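Local coordinates for Alr1585 protein (Nostoc sp., PDB 5C2I) that probably uses its haem to reduce hydrogen peroxide and oxidise dyes, as a DyP-type (dye-decolorizing) peroxidase that assembles as a tetramer, at residues P419-Q423 / F444-I448; M121-N125 / W140-S146; G251-Y256 / E454-A458; E183-L188 / V367-N372. The protein carries 1 engineered substitution. One frame throughout, in Å; residues are numbered along the deposited sequence.

Contact 1: P419-Q423 / F444-I448. With HEM (protoporphyrin IX containing Fe), chain E.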
loop_
_atom_site.group_PDB
_atom_site.type_symbol
_atom_site.label_atom_id
_atom_site.label_comp_id
_atom_site.label_asym_id
_atom_site.label_seq_id
_atom_site.Cartn_x
_atom_site.Cartn_y
_atom_site.Cartn_z
ATOM N N PRO A 419 35.262 12.452 -0.908
ATOM C CA PRO A 419 34.722 12.502 -2.279
ATOM C C PRO A 419 33.236 12.826 -2.314
ATOM O O PRO A 419 32.712 13.247 -3.349
ATOM C CB PRO A 419 34.951 11.082 -2.799
ATOM C CG PRO A 419 34.878 10.251 -1.550
ATOM C CD PRO A 419 35.591 11.075 -0.513
ATOM N N LEU A 420 32.583 12.739 -1.156
ATOM C CA LEU A 420 31.189 13.118 -1.058
ATOM C C LEU A 420 30.995 14.608 -0.829
ATOM O O LEU A 420 30.236 15.237 -1.551
ATOM C CB LEU A 420 30.544 12.299 0.093
ATOM C CG LEU A 420 29.031 12.293 0.154
ATOM C CD1 LEU A 420 28.442 11.604 -1.072
ATOM C CD2 LEU A 420 28.536 11.605 1.439
ATOM N N ILE A 421 31.697 15.201 0.160
ATOM C CA ILE A 421 31.441 16.581 0.572
ATOM C C ILE A 421 32.675 17.491 0.586
ATOM O O ILE A 421 32.565 18.700 0.860
ATOM C CB ILE A 421 30.820 16.663 2.005
ATOM C CG1 ILE A 421 31.811 16.179 3.060
ATOM C CG2 ILE A 421 29.535 15.919 2.091
ATOM C CD1 ILE A 421 31.509 16.621 4.486
ATOM N N GLY A 422 33.850 16.967 0.261
ATOM C CA GLY A 422 35.040 17.758 0.303
ATOM C C GLY A 422 35.093 18.831 -0.781
ATOM O O GLY A 422 34.840 18.542 -1.951
ATOM N N GLN A 423 35.452 20.045 -0.402
ATOM C CA GLN A 423 35.637 21.173 -1.359
ATOM C C GLN A 423 37.010 21.780 -1.187
ATOM O O GLN A 423 37.344 22.178 -0.070
ATOM C CB GLN A 423 34.634 22.328 -1.097
ATOM C CG GLN A 423 33.432 22.008 -0.356
ATOM C CD GLN A 423 32.430 23.149 -0.308
ATOM O OE1 GLN A 423 31.618 23.273 -1.199
ATOM N NE2 GLN A 423 32.402 23.881 0.793
ATOM N N PHE A 444 37.155 11.512 -7.906
ATOM C CA PHE A 444 35.728 11.443 -7.801
ATOM C C PHE A 444 35.225 12.884 -7.685
ATOM O O PHE A 444 35.742 13.687 -6.895
ATOM C CB PHE A 444 35.250 10.602 -6.609
ATOM C CG PHE A 444 33.793 10.245 -6.694
ATOM C CD1 PHE A 444 33.382 9.150 -7.432
ATOM C CD2 PHE A 444 32.828 11.025 -6.030
ATOM C CE1 PHE A 444 32.039 8.827 -7.544
ATOM C CE2 PHE A 444 31.492 10.708 -6.147
ATOM C CZ PHE A 444 31.093 9.607 -6.894
ATOM N N GLN A 445 34.254 13.237 -8.516
ATOM C CA GLN A 445 33.813 14.600 -8.563
ATOM C C GLN A 445 32.854 14.929 -7.431
ATOM O O GLN A 445 32.166 14.055 -6.895
ATOM C CB GLN A 445 33.187 14.854 -9.898
ATOM C CG GLN A 445 32.771 16.279 -10.159
ATOM C CD GLN A 445 33.944 17.238 -10.095
ATOM O OE1 GLN A 445 34.292 17.711 -9.013
ATOM N NE2 GLN A 445 34.596 17.469 -11.223
ATOM N N LEU A 446 32.836 16.209 -7.067
ATOM C CA LEU A 446 31.925 16.716 -6.022
ATOM C C LEU A 446 30.571 16.951 -6.649
ATOM O O LEU A 446 30.439 17.749 -7.574
ATOM C CB LEU A 446 32.468 18.013 -5.420
ATOM C CG LEU A 446 31.614 18.742 -4.396
ATOM C CD1 LEU A 446 31.363 17.869 -3.200
ATOM C CD2 LEU A 446 32.286 20.056 -4.001
ATOM N N TRP A 447 29.563 16.219 -6.170
ATOM C CA TRP A 447 28.225 16.279 -6.703
ATOM C C TRP A 447 27.218 16.909 -5.716
ATOM O O TRP A 447 26.001 16.730 -5.864
ATOM C CB TRP A 447 27.795 14.894 -7.115
ATOM C CG TRP A 447 28.600 14.371 -8.235
ATOM C CD1 TRP A 447 29.412 13.256 -8.181
ATOM C CD2 TRP A 447 28.788 14.939 -9.548
ATOM N NE1 TRP A 447 30.027 13.084 -9.382
ATOM C CE2 TRP A 447 29.668 14.094 -10.237
ATOM C CE3 TRP A 447 28.285 16.076 -10.216
ATOM C CZ2 TRP A 447 30.085 14.356 -11.551
ATOM C CZ3 TRP A 447 28.698 16.335 -11.513
ATOM C CH2 TRP A 447 29.571 15.473 -12.177
ATOM N N ILE A 448 27.742 17.637 -4.733
ATOM C CA ILE A 448 26.961 18.389 -3.743
ATOM C C ILE A 448 27.306 19.871 -3.858
ATOM O O ILE A 448 28.499 20.218 -3.953
ATOM C CB ILE A 448 27.247 17.831 -2.340
ATOM C CG1 ILE A 448 26.692 16.405 -2.273
ATOM C CG2 ILE A 448 26.658 18.719 -1.264
ATOM C CD1 ILE A 448 27.124 15.583 -1.055
HETATM C CHA HEM E . 27.523 10.113 8.002
HETATM C CHB HEM E . 25.663 11.268 3.706
HETATM C CHC HEM E . 26.917 15.886 4.428
HETATM C CHD HEM E . 28.984 14.641 8.594
HETATM C C1A HEM E . 26.923 10.019 6.757
HETATM C C2A HEM E . 26.459 8.810 6.159
HETATM C C3A HEM E . 25.939 9.139 4.957
HETATM C C4A HEM E . 26.058 10.540 4.824
HETATM C CMA HEM E . 25.289 8.228 3.950
HETATM C CAA HEM E . 26.519 7.393 6.746
HETATM C CBA HEM E . 25.357 6.938 7.633
HETATM C CGA HEM E . 25.275 7.844 8.831
HETATM O O1A HEM E . 25.991 7.663 9.858
HETATM O O2A HEM E . 24.485 8.789 8.791
HETATM C C1B HEM E . 25.815 12.647 3.572
HETATM C C2B HEM E . 25.335 13.405 2.447
HETATM C C3B HEM E . 25.638 14.677 2.659
HETATM C C4B HEM E . 26.384 14.696 3.919
HETATM C CMB HEM E . 24.595 12.833 1.290
HETATM C CAB HEM E . 25.335 15.905 1.882
HETATM C CBB HEM E . 24.302 16.017 1.028
HETATM C C1C HEM E . 27.651 15.957 5.623
HETATM C C2C HEM E . 28.327 17.061 6.098
HETATM C C3C HEM E . 28.934 16.693 7.271
HETATM C C4C HEM E . 28.589 15.357 7.506
HETATM C CMC HEM E . 28.365 18.441 5.509
HETATM C CAC HEM E . 29.810 17.464 8.152
HETATM C CBC HEM E . 30.626 18.440 7.841
HETATM C C1D HEM E . 28.618 13.309 8.781
HETATM C C2D HEM E . 28.986 12.594 9.998
HETATM C C3D HEM E . 28.628 11.329 9.824
HETATM C C4D HEM E . 27.984 11.304 8.492
HETATM C CMD HEM E . 29.675 13.145 11.236
HETATM C CAD HEM E . 28.768 10.221 10.827
HETATM C CBD HEM E . 30.133 9.525 10.782
HETATM C CGD HEM E . 30.192 8.472 11.840
HETATM O O1D HEM E . 30.475 7.337 11.465
HETATM O O2D HEM E . 29.973 8.718 13.075
HETATM N NA HEM E . 26.742 11.061 5.897
HETATM N NB HEM E . 26.479 13.439 4.352
HETATM N NC HEM E . 27.889 14.884 6.431
HETATM N ND HEM E . 28.090 12.489 7.869
HETATM FE FE HEM E . 27.340 12.946 6.152
HETATM O O HOH W 1 30.054 14.134 -4.303
HETATM O O HOH W 2 25.315 13.642 7.094
#
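Leu420, Ile421 and Ile448 meet beside a haem, and apolar contacts make up most of their meeting. CD1 of Ile448 lies 4.0 Å from CG of Leu420 and also 4.0 Å from CG2 of Ile421. Farther back, the CB atoms of Pro419 and Phe444 pack against each other, while the carbonyl O of Pro419 sits at the edge of the Phe444 ring, 3.5 Å from CD2. Leu446 directs its two methyls at backbone carbonyls of 419-423: CD1 reaches the O of Leu420 at 3.3 Å, and CD2 lies nearer the O of Gly422.

These loops form one wall of the haem pocket of the DyP-type peroxidase fold. CG2 of Ile421 approaches the meso carbon CHC of the haem at 3.5 Å, and a chi1 of 66° turns the CG1 branch so that CD1 lies over the neighbouring pyrrole. CD2 of Leu420 approaches C1B, and CD1 of Ile448 comes within 3.5 Å of CAB, a vinyl carbon. The iron-bound water, 2.3 Å from FE, lies on the opposite face of the haem from Ile421.

Polar linkage is left to one bridging water, which accepts from the N of Trp447 at 2.8 Å and lies within donating distance of the O atoms of Pro419 and Leu420. Gln445 turns OE1 back to the N of Leu446, in the carbonyl plane and on a lone pair, and the same oxygen also bonds Ser425.

Contact 2: M121-N125 / W140-S146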
loop_
_atom_site.group_PDB
_atom_site.type_symbol
_atom_site.label_atom_id
_atom_site.label_comp_id
_atom_site.label_asym_id
_atom_site.label_seq_id
_atom_site.Cartn_x
_atom_site.Cartn_y
_atom_site.Cartn_z
ATOM N N MET A 121 29.960 35.784 13.328
ATOM C CA MET A 121 30.406 36.208 12.013
ATOM C C MET A 121 29.299 36.031 10.963
ATOM O O MET A 121 29.186 36.829 10.048
ATOM C CB MET A 121 31.674 35.429 11.639
ATOM C CG MET A 121 32.866 35.856 12.492
ATOM S SD MET A 121 34.195 34.659 12.455
ATOM C CE MET A 121 35.105 35.216 10.977
ATOM N N GLY A 122 28.538 34.947 11.060
ATOM C CA GLY A 122 27.542 34.613 10.047
ATOM C C GLY A 122 28.147 33.782 8.913
ATOM O O GLY A 122 29.329 33.884 8.616
ATOM N N MET A 123 27.315 32.961 8.278
ATOM C CA MET A 123 27.791 32.058 7.200
ATOM C C MET A 123 28.127 32.802 5.903
ATOM O O MET A 123 28.777 32.257 5.038
ATOM C CB MET A 123 26.761 30.941 6.939
ATOM C CG MET A 123 27.347 29.727 6.226
ATOM S SD MET A 123 26.200 28.374 6.082
ATOM C CE MET A 123 26.061 27.813 7.803
ATOM N N LYS A 124 27.645 34.033 5.755
ATOM C CA LYS A 124 28.025 34.867 4.610
ATOM C C LYS A 124 29.396 35.533 4.782
ATOM O O LYS A 124 29.953 36.048 3.781
ATOM C CB LYS A 124 27.012 35.967 4.387
ATOM C CG LYS A 124 25.657 35.499 3.913
ATOM C CD LYS A 124 24.761 36.726 3.697
ATOM C CE LYS A 124 23.408 36.347 3.177
ATOM N NZ LYS A 124 22.517 35.813 4.237
ATOM N N ASN A 125 29.956 35.508 5.998
ATOM C CA ASN A 125 31.241 36.153 6.270
ATOM C C ASN A 125 32.335 35.575 5.361
ATOM O O ASN A 125 32.422 34.350 5.183
ATOM C CB ASN A 125 31.604 36.003 7.740
ATOM C CG ASN A 125 33.010 36.486 8.068
ATOM O OD1 ASN A 125 34.002 35.815 7.770
ATOM N ND2 ASN A 125 33.097 37.631 8.742
ATOM N N TRP A 140 24.265 31.586 -4.146
ATOM C CA TRP A 140 23.242 31.034 -3.288
ATOM C C TRP A 140 21.853 31.274 -3.847
ATOM O O TRP A 140 21.649 32.211 -4.602
ATOM C CB TRP A 140 23.284 31.675 -1.914
ATOM C CG TRP A 140 24.444 31.302 -1.030
ATOM C CD1 TRP A 140 25.584 30.648 -1.367
ATOM C CD2 TRP A 140 24.561 31.624 0.366
ATOM N NE1 TRP A 140 26.388 30.497 -0.228
ATOM C CE2 TRP A 140 25.792 31.147 0.818
ATOM C CE3 TRP A 140 23.739 32.316 1.263
ATOM C CZ2 TRP A 140 26.189 31.244 2.163
ATOM C CZ3 TRP A 140 24.155 32.430 2.609
ATOM C CH2 TRP A 140 25.363 31.898 3.025
ATOM N N GLU A 141 20.922 30.398 -3.492
ATOM C CA GLU A 141 19.520 30.661 -3.764
ATOM C C GLU A 141 19.106 31.993 -3.142
ATOM O O GLU A 141 19.582 32.379 -2.057
ATOM C CB GLU A 141 18.648 29.512 -3.290
ATOM C CG GLU A 141 18.784 28.335 -4.256
ATOM C CD GLU A 141 17.984 27.111 -3.876
ATOM O OE1 GLU A 141 17.170 27.169 -2.952
ATOM O OE2 GLU A 141 18.192 26.060 -4.541
ATOM N N LEU A 142 18.255 32.724 -3.878
ATOM C CA LEU A 142 17.856 34.094 -3.504
ATOM C C LEU A 142 17.404 34.240 -2.054
ATOM O O LEU A 142 17.826 35.161 -1.372
ATOM C CB LEU A 142 16.739 34.601 -4.429
ATOM C CG LEU A 142 17.135 34.906 -5.875
ATOM C CD1 LEU A 142 15.885 35.067 -6.740
ATOM C CD2 LEU A 142 17.994 36.175 -5.937
ATOM N N GLY A 143 16.589 33.309 -1.574
ATOM C CA GLY A 143 16.097 33.356 -0.193
ATOM C C GLY A 143 17.217 33.505 0.854
ATOM O O GLY A 143 17.098 34.271 1.821
ATOM N N PHE A 144 18.335 32.819 0.628
ATOM C CA PHE A 144 19.421 32.833 1.572
ATOM C C PHE A 144 20.324 34.045 1.442
ATOM O O PHE A 144 21.159 34.259 2.300
ATOM C CB PHE A 144 20.237 31.537 1.451
ATOM C CG PHE A 144 19.468 30.296 1.860
ATOM C CD1 PHE A 144 19.199 30.041 3.194
ATOM C CD2 PHE A 144 18.973 29.425 0.911
ATOM C CE1 PHE A 144 18.498 28.922 3.567
ATOM C CE2 PHE A 144 18.259 28.304 1.282
ATOM C CZ PHE A 144 18.012 28.056 2.614
ATOM N N GLN A 145 20.179 34.824 0.362
ATOM C CA GLN A 145 20.981 36.021 0.205
ATOM C C GLN A 145 20.510 37.170 1.068
ATOM O O GLN A 145 21.244 38.122 1.272
ATOM C CB GLN A 145 21.050 36.444 -1.261
ATOM C CG GLN A 145 21.784 35.391 -2.100
ATOM C CD GLN A 145 22.110 35.845 -3.494
ATOM O OE1 GLN A 145 22.384 37.009 -3.712
ATOM N NE2 GLN A 145 22.056 34.937 -4.454
ATOM N N SER A 146 19.274 37.113 1.539
ATOM C CA SER A 146 18.746 38.137 2.448
ATOM C C SER A 146 19.435 38.049 3.795
ATOM O O SER A 146 19.994 37.022 4.138
ATOM C CB SER A 146 17.254 37.916 2.677
ATOM O OG SER A 146 16.534 38.196 1.476
#
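Lys124 reaches across to the segment following Trp140 and gives two hydrogen bonds from one ammonium nitrogen. NZ lies 2.8 Å from the O of Phe144 and 2.8 Å from the O of Ser146, so two backbone carbonyls at the end of a short helix with a weak bond, Gln145 N to Glu141 O, are satisfied by the same charge. The two approaches differ: the donor is tilted 19° from the carbonyl plane of Phe144 but stands 38° above that of Ser146. The chain runs extended as far as CE, and the last torsion (chi4 78°) bends NZ toward both acceptors. On the way, CG passes 3.7 Å from CZ3 of Trp140, the lysine chain crossing the indole at a slant, while the O of Met123 stays 4.0 Å from CH2.

Both segments belong to the region of the DyP dimeric alpha+beta barrel domain. Lys124 is carried on a type I beta turn, Gly122 to Asn125, closed by the N of Asn125 bonding the O of Gly122; Asn125 then caps the following helix through OD1 to the N of Ile128.

The O of Trp140 is satisfied from its own segment, by NE2 of Gln145 at 2.8 Å, with the acceptor lying in the plane of the glutamine amide. Glu141 OE1 pairs with Lys258 and accepts a hydrogen bond from Gln171 of the second subunit, whose OE1 accepts from the N of Gly143.

Contact 3: G251-Y256 / E454-A458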
loop_
_atom_site.group_PDB
_atom_site.type_symbol
_atom_site.label_atom_id
_atom_site.label_comp_id
_atom_site.label_asym_id
_atom_site.label_seq_id
_atom_site.Cartn_x
_atom_site.Cartn_y
_atom_site.Cartn_z
ATOM N N GLY A 251 20.909 26.279 25.641
ATOM C CA GLY A 251 20.628 26.288 24.225
ATOM C C GLY A 251 21.727 25.524 23.477
ATOM O O GLY A 251 22.563 24.835 24.097
ATOM N N SER A 252 21.695 25.625 22.152
ATOM C CA SER A 252 22.658 24.966 21.286
ATOM C C SER A 252 22.787 25.743 20.010
ATOM O O SER A 252 21.889 26.493 19.631
ATOM C CB SER A 252 22.231 23.509 20.998
ATOM O OG SER A 252 23.249 22.818 20.254
ATOM N N TYR A 253 23.936 25.595 19.344
ATOM C CA TYR A 253 24.188 26.257 18.079
ATOM C C TYR A 253 23.813 25.364 16.905
ATOM O O TYR A 253 24.193 24.202 16.856
ATOM C CB TYR A 253 25.660 26.657 17.959
ATOM C CG TYR A 253 26.069 27.747 18.908
ATOM C CD1 TYR A 253 25.735 29.088 18.631
ATOM C CD2 TYR A 253 26.755 27.471 20.082
ATOM C CE1 TYR A 253 26.069 30.093 19.518
ATOM C CE2 TYR A 253 27.165 28.482 20.944
ATOM C CZ TYR A 253 26.819 29.801 20.649
ATOM O OH TYR A 253 27.195 30.803 21.521
ATOM N N LEU A 254 23.053 25.942 15.982
ATOM C CA LEU A 254 22.571 25.285 14.807
ATOM C C LEU A 254 23.354 25.729 13.575
ATOM O O LEU A 254 23.502 26.934 13.317
ATOM C CB LEU A 254 21.091 25.587 14.593
ATOM C CG LEU A 254 20.463 25.081 13.291
ATOM C CD1 LEU A 254 20.415 23.583 13.191
ATOM C CD2 LEU A 254 19.066 25.674 13.089
ATOM N N VAL A 255 23.803 24.773 12.787
ATOM C CA VAL A 255 24.324 25.019 11.442
ATOM C C VAL A 255 23.224 24.543 10.490
ATOM O O VAL A 255 22.774 23.399 10.603
ATOM C CB VAL A 255 25.591 24.184 11.196
ATOM C CG1 VAL A 255 25.979 24.191 9.699
ATOM C CG2 VAL A 255 26.742 24.669 12.045
ATOM N N TYR A 256 22.786 25.404 9.584
ATOM C CA TYR A 256 21.789 25.071 8.547
ATOM C C TYR A 256 22.424 25.327 7.190
ATOM O O TYR A 256 22.906 26.434 6.951
ATOM C CB TYR A 256 20.525 25.939 8.719
ATOM C CG TYR A 256 19.349 25.517 7.874
ATOM C CD1 TYR A 256 19.394 25.561 6.450
ATOM C CD2 TYR A 256 18.207 25.072 8.450
ATOM C CE1 TYR A 256 18.326 25.136 5.694
ATOM C CE2 TYR A 256 17.108 24.690 7.694
ATOM C CZ TYR A 256 17.174 24.697 6.327
ATOM O OH TYR A 256 16.089 24.311 5.601
ATOM N N GLU A 454 22.780 29.432 7.222
ATOM C CA GLU A 454 23.149 30.360 8.270
ATOM C C GLU A 454 23.379 29.620 9.542
ATOM O O GLU A 454 22.930 28.463 9.712
ATOM C CB GLU A 454 22.053 31.420 8.445
ATOM C CG GLU A 454 22.333 32.565 9.395
ATOM C CD GLU A 454 23.612 33.326 9.073
ATOM O OE1 GLU A 454 24.697 32.835 9.446
ATOM O OE2 GLU A 454 23.527 34.398 8.464
ATOM N N TYR A 455 24.106 30.284 10.435
ATOM C CA TYR A 455 24.321 29.808 11.787
ATOM C C TYR A 455 23.317 30.454 12.724
ATOM O O TYR A 455 23.085 31.664 12.642
ATOM C CB TYR A 455 25.677 30.246 12.263
ATOM C CG TYR A 455 26.897 29.747 11.515
ATOM C CD1 TYR A 455 27.138 28.390 11.324
ATOM C CD2 TYR A 455 27.861 30.651 11.065
ATOM C CE1 TYR A 455 28.295 27.938 10.676
ATOM C CE2 TYR A 455 29.023 30.212 10.462
ATOM C CZ TYR A 455 29.232 28.848 10.280
ATOM O OH TYR A 455 30.419 28.433 9.688
ATOM N N PHE A 456 22.740 29.668 13.615
ATOM C CA PHE A 456 21.778 30.164 14.603
ATOM C C PHE A 456 22.078 29.670 15.999
ATOM O O PHE A 456 22.856 28.723 16.189
ATOM C CB PHE A 456 20.361 29.685 14.279
ATOM C CG PHE A 456 19.862 30.053 12.892
ATOM C CD1 PHE A 456 20.120 29.223 11.806
ATOM C CD2 PHE A 456 19.081 31.150 12.693
ATOM C CE1 PHE A 456 19.662 29.553 10.552
ATOM C CE2 PHE A 456 18.577 31.470 11.443
ATOM C CZ PHE A 456 18.902 30.682 10.353
ATOM N N PHE A 457 21.406 30.280 16.981
ATOM C CA PHE A 457 21.362 29.768 18.353
ATOM C C PHE A 457 19.909 29.437 18.657
ATOM O O PHE A 457 19.005 30.196 18.280
ATOM C CB PHE A 457 21.874 30.819 19.305
ATOM C CG PHE A 457 22.022 30.340 20.718
ATOM C CD1 PHE A 457 22.953 29.373 21.044
ATOM C CD2 PHE A 457 21.241 30.856 21.706
ATOM C CE1 PHE A 457 23.089 28.915 22.341
ATOM C CE2 PHE A 457 21.400 30.459 23.042
ATOM C CZ PHE A 457 22.303 29.445 23.349
ATOM N N ALA A 458 19.685 28.266 19.254
ATOM C CA ALA A 458 18.397 27.879 19.820
ATOM C C ALA A 458 18.362 28.385 21.254
ATOM O O ALA A 458 18.987 27.784 22.120
ATOM C CB ALA A 458 18.244 26.367 19.800
#
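Tyr253 and Phe457 face each other across a non-hydrogen-bonded pair, CA atoms 4.5 Å apart, in the closely packed part of this antiparallel strand pairing. The edge of Phe457 points to the face of Tyr253, an edge-to-face contact with ring planes at 54° and CD1 of Phe457 3.5 Å from CE1 of Tyr253. A first torsion of -173° turns CG of Phe457 away from its own N and carries the ring forward, toward the Ala458 end of its strand, and across to Gly251, where CZ ends 3.7 Å from CA. On the same side, CG2 of Val255 meets the edge of Tyr455 in its plane.

The central backbone bonds are short, Leu254 N to Phe456 O 2.8 Å and Phe456 N to Leu254 O 2.9 Å. Slackening comes at the Gly251 end, where the N of Ser252 reaches the O of Ala458 only through a weak 3.5 Å bond, although the reverse bond from the N of Ala458 is nearly straight. No side lies open to solvent: the side of Leu254 and Phe456, lying alongside each other, is covered by Phe97 and Leu151 from strands 93-98 and 150-156. Strand 250-261, which also pairs with 383-390, here takes 448-458 as an antiparallel neighbour, as in the ferredoxin-like halves of DyP-type peroxidases.

Contact 4: E183-L188 / V367-N372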
loop_
_atom_site.group_PDB
_atom_site.type_symbol
_atom_site.label_atom_id
_atom_site.label_comp_id
_atom_site.label_asym_id
_atom_site.label_seq_id
_atom_site.Cartn_x
_atom_site.Cartn_y
_atom_site.Cartn_z
ATOM N N GLU A 183 11.244 26.149 3.301
ATOM C CA GLU A 183 11.396 24.767 2.887
ATOM C C GLU A 183 10.302 23.897 3.519
ATOM O O GLU A 183 9.796 24.188 4.623
ATOM C CB GLU A 183 12.772 24.227 3.266
ATOM C CG GLU A 183 13.969 24.951 2.624
ATOM C CD GLU A 183 14.144 24.687 1.139
ATOM O OE1 GLU A 183 13.553 23.729 0.575
ATOM O OE2 GLU A 183 14.910 25.475 0.512
ATOM N N ASP A 184 9.977 22.806 2.816
ATOM C CA ASP A 184 9.099 21.767 3.312
ATOM C C ASP A 184 9.899 20.464 3.280
ATOM O O ASP A 184 10.012 19.821 2.244
ATOM C CB ASP A 184 7.856 21.648 2.431
ATOM C CG ASP A 184 6.864 22.778 2.673
ATOM O OD1 ASP A 184 7.044 23.897 2.101
ATOM O OD2 ASP A 184 5.934 22.553 3.484
ATOM N N GLY A 185 10.488 20.140 4.416
ATOM C CA GLY A 185 11.327 18.969 4.568
ATOM C C GLY A 185 10.521 17.709 4.733
ATOM O O GLY A 185 9.388 17.715 5.227
ATOM N N PHE A 186 11.103 16.609 4.282
ATOM C CA PHE A 186 10.471 15.305 4.399
ATOM C C PHE A 186 11.525 14.218 4.571
ATOM O O PHE A 186 12.723 14.452 4.356
ATOM C CB PHE A 186 9.582 15.011 3.187
ATOM C CG PHE A 186 10.318 14.977 1.883
ATOM C CD1 PHE A 186 10.868 13.783 1.415
ATOM C CD2 PHE A 186 10.477 16.106 1.149
ATOM C CE1 PHE A 186 11.553 13.758 0.205
ATOM C CE2 PHE A 186 11.158 16.086 -0.069
ATOM C CZ PHE A 186 11.695 14.906 -0.526
ATOM N N ILE A 187 11.065 13.028 4.911
ATOM C CA ILE A 187 11.945 11.884 5.136
ATOM C C ILE A 187 11.839 10.965 3.958
ATOM O O ILE A 187 10.772 10.442 3.632
ATOM C CB ILE A 187 11.553 11.105 6.423
ATOM C CG1 ILE A 187 11.538 12.016 7.644
ATOM C CG2 ILE A 187 12.474 9.914 6.661
ATOM C CD1 ILE A 187 12.826 12.698 8.011
ATOM N N LEU A 188 12.945 10.808 3.265
ATOM C CA LEU A 188 13.089 9.880 2.188
ATOM C C LEU A 188 13.407 8.486 2.716
ATOM O O LEU A 188 14.177 8.354 3.642
ATOM C CB LEU A 188 14.214 10.405 1.304
ATOM C CG LEU A 188 14.385 9.926 -0.101
ATOM C CD1 LEU A 188 13.185 10.318 -0.947
ATOM C CD2 LEU A 188 15.642 10.592 -0.653
ATOM N N VAL A 367 17.111 16.709 7.026
ATOM C CA VAL A 367 15.922 16.181 6.344
ATOM C C VAL A 367 16.110 16.425 4.863
ATOM O O VAL A 367 16.990 17.212 4.463
ATOM C CB VAL A 367 14.602 16.816 6.802
ATOM C CG1 VAL A 367 14.315 16.482 8.254
ATOM C CG2 VAL A 367 14.629 18.314 6.630
ATOM N N SER A 368 15.270 15.816 4.053
ATOM C CA SER A 368 15.420 15.952 2.599
ATOM C C SER A 368 14.509 17.041 2.016
ATOM O O SER A 368 13.489 17.383 2.589
ATOM C CB SER A 368 15.115 14.597 1.950
ATOM O OG SER A 368 16.219 13.733 2.209
ATOM N N TYR A 369 14.897 17.529 0.850
ATOM C CA TYR A 369 14.040 18.377 0.003
ATOM C C TYR A 369 14.065 17.932 -1.448
ATOM O O TYR A 369 14.946 17.183 -1.889
ATOM C CB TYR A 369 14.473 19.839 0.078
ATOM C CG TYR A 369 15.722 20.218 -0.686
ATOM C CD1 TYR A 369 16.987 20.139 -0.099
ATOM C CD2 TYR A 369 15.640 20.724 -1.987
ATOM C CE1 TYR A 369 18.119 20.526 -0.798
ATOM C CE2 TYR A 369 16.765 21.094 -2.705
ATOM C CZ TYR A 369 18.008 20.974 -2.110
ATOM O OH TYR A 369 19.119 21.381 -2.790
ATOM N N GLY A 370 13.068 18.381 -2.198
ATOM C CA GLY A 370 12.972 18.097 -3.607
ATOM C C GLY A 370 12.268 16.787 -3.914
ATOM O O GLY A 370 11.268 16.489 -3.328
ATOM N N GLU A 371 12.800 16.025 -4.868
ATOM C CA GLU A 371 12.185 14.802 -5.374
ATOM C C GLU A 371 11.950 13.803 -4.250
ATOM O O GLU A 371 12.885 13.495 -3.496
ATOM C CB GLU A 371 13.133 14.151 -6.407
ATOM C CG GLU A 371 12.625 12.831 -6.943
ATOM C CD GLU A 371 11.283 13.015 -7.603
ATOM O OE1 GLU A 371 11.284 13.682 -8.659
ATOM O OE2 GLU A 371 10.236 12.581 -7.016
ATOM N N ASN A 372 10.720 13.326 -4.094
ATOM C CA ASN A 372 10.414 12.385 -3.030
ATOM C C ASN A 372 10.363 10.909 -3.448
ATOM O O ASN A 372 10.264 10.013 -2.597
ATOM C CB ASN A 372 9.131 12.810 -2.294
ATOM C CG ASN A 372 7.854 12.466 -3.030
ATOM O OD1 ASN A 372 7.098 11.665 -2.532
ATOM N ND2 ASN A 372 7.575 13.095 -4.148
#
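Phe186 packs against the residues that follow Ser368, its ring reached from several directions. The O of Ser368 stands over one face, 3.6 Å from CD2, while the O atoms of Gly370 and Glu371 lie at the edge, near CZ. CB of Asn372 approaches CE1 at 3.6 Å, and the amide plane of Asn372 is nearly perpendicular to the ring. A chi1 of 61° tucks CG in over the backbone, and the ring comes round to the other segment although its CB bond points away. Leu188 reaches the O of Asn372 with CD1 at 3.4 Å.

Between the backbones, a single antiparallel bridge pairs Phe186 with Ser368, each N donating to the other's O at 3.0 and 2.9 Å. This bridge joins strand 177-189 of the N-terminal sheet to strand 363-369 of the C-terminal one, the two ferredoxin-like halves of a DyP-type peroxidase. CG2 of Val367 packs on CA of Gly185, 3.9 Å away.

Farther out, Glu183 is set by His181 and a salt bridge to Lys258, which also makes a cation-pi contact with Tyr369. The second subunit also packs here: its Val160 lies on Phe186, and its Asp158 and Gln164 bond Asn372 and the N of Gly370.

From the N terminus, contact 2 comes first and closes a short loop of 14 intervening residues, half of them helical. Segment 183-188 then opens contact 4, and strand 251-256 opens contact 3 before 367-372 closes contact 4, so these two long-range contacts cross. Contact 1 joins two later loops, 419-423 and 444-448, and lies wholly within the span that contact 3 closes at 454-458. Contact 3 pairs two strands of the C-terminal sheet, and contact 4 ties that sheet to the N-terminal one. Contact 2 meets contact 3 where Met123 N lies 2.9 Å from Glu454 OE1, whereas contact 1 touches none of the others and borders the haem.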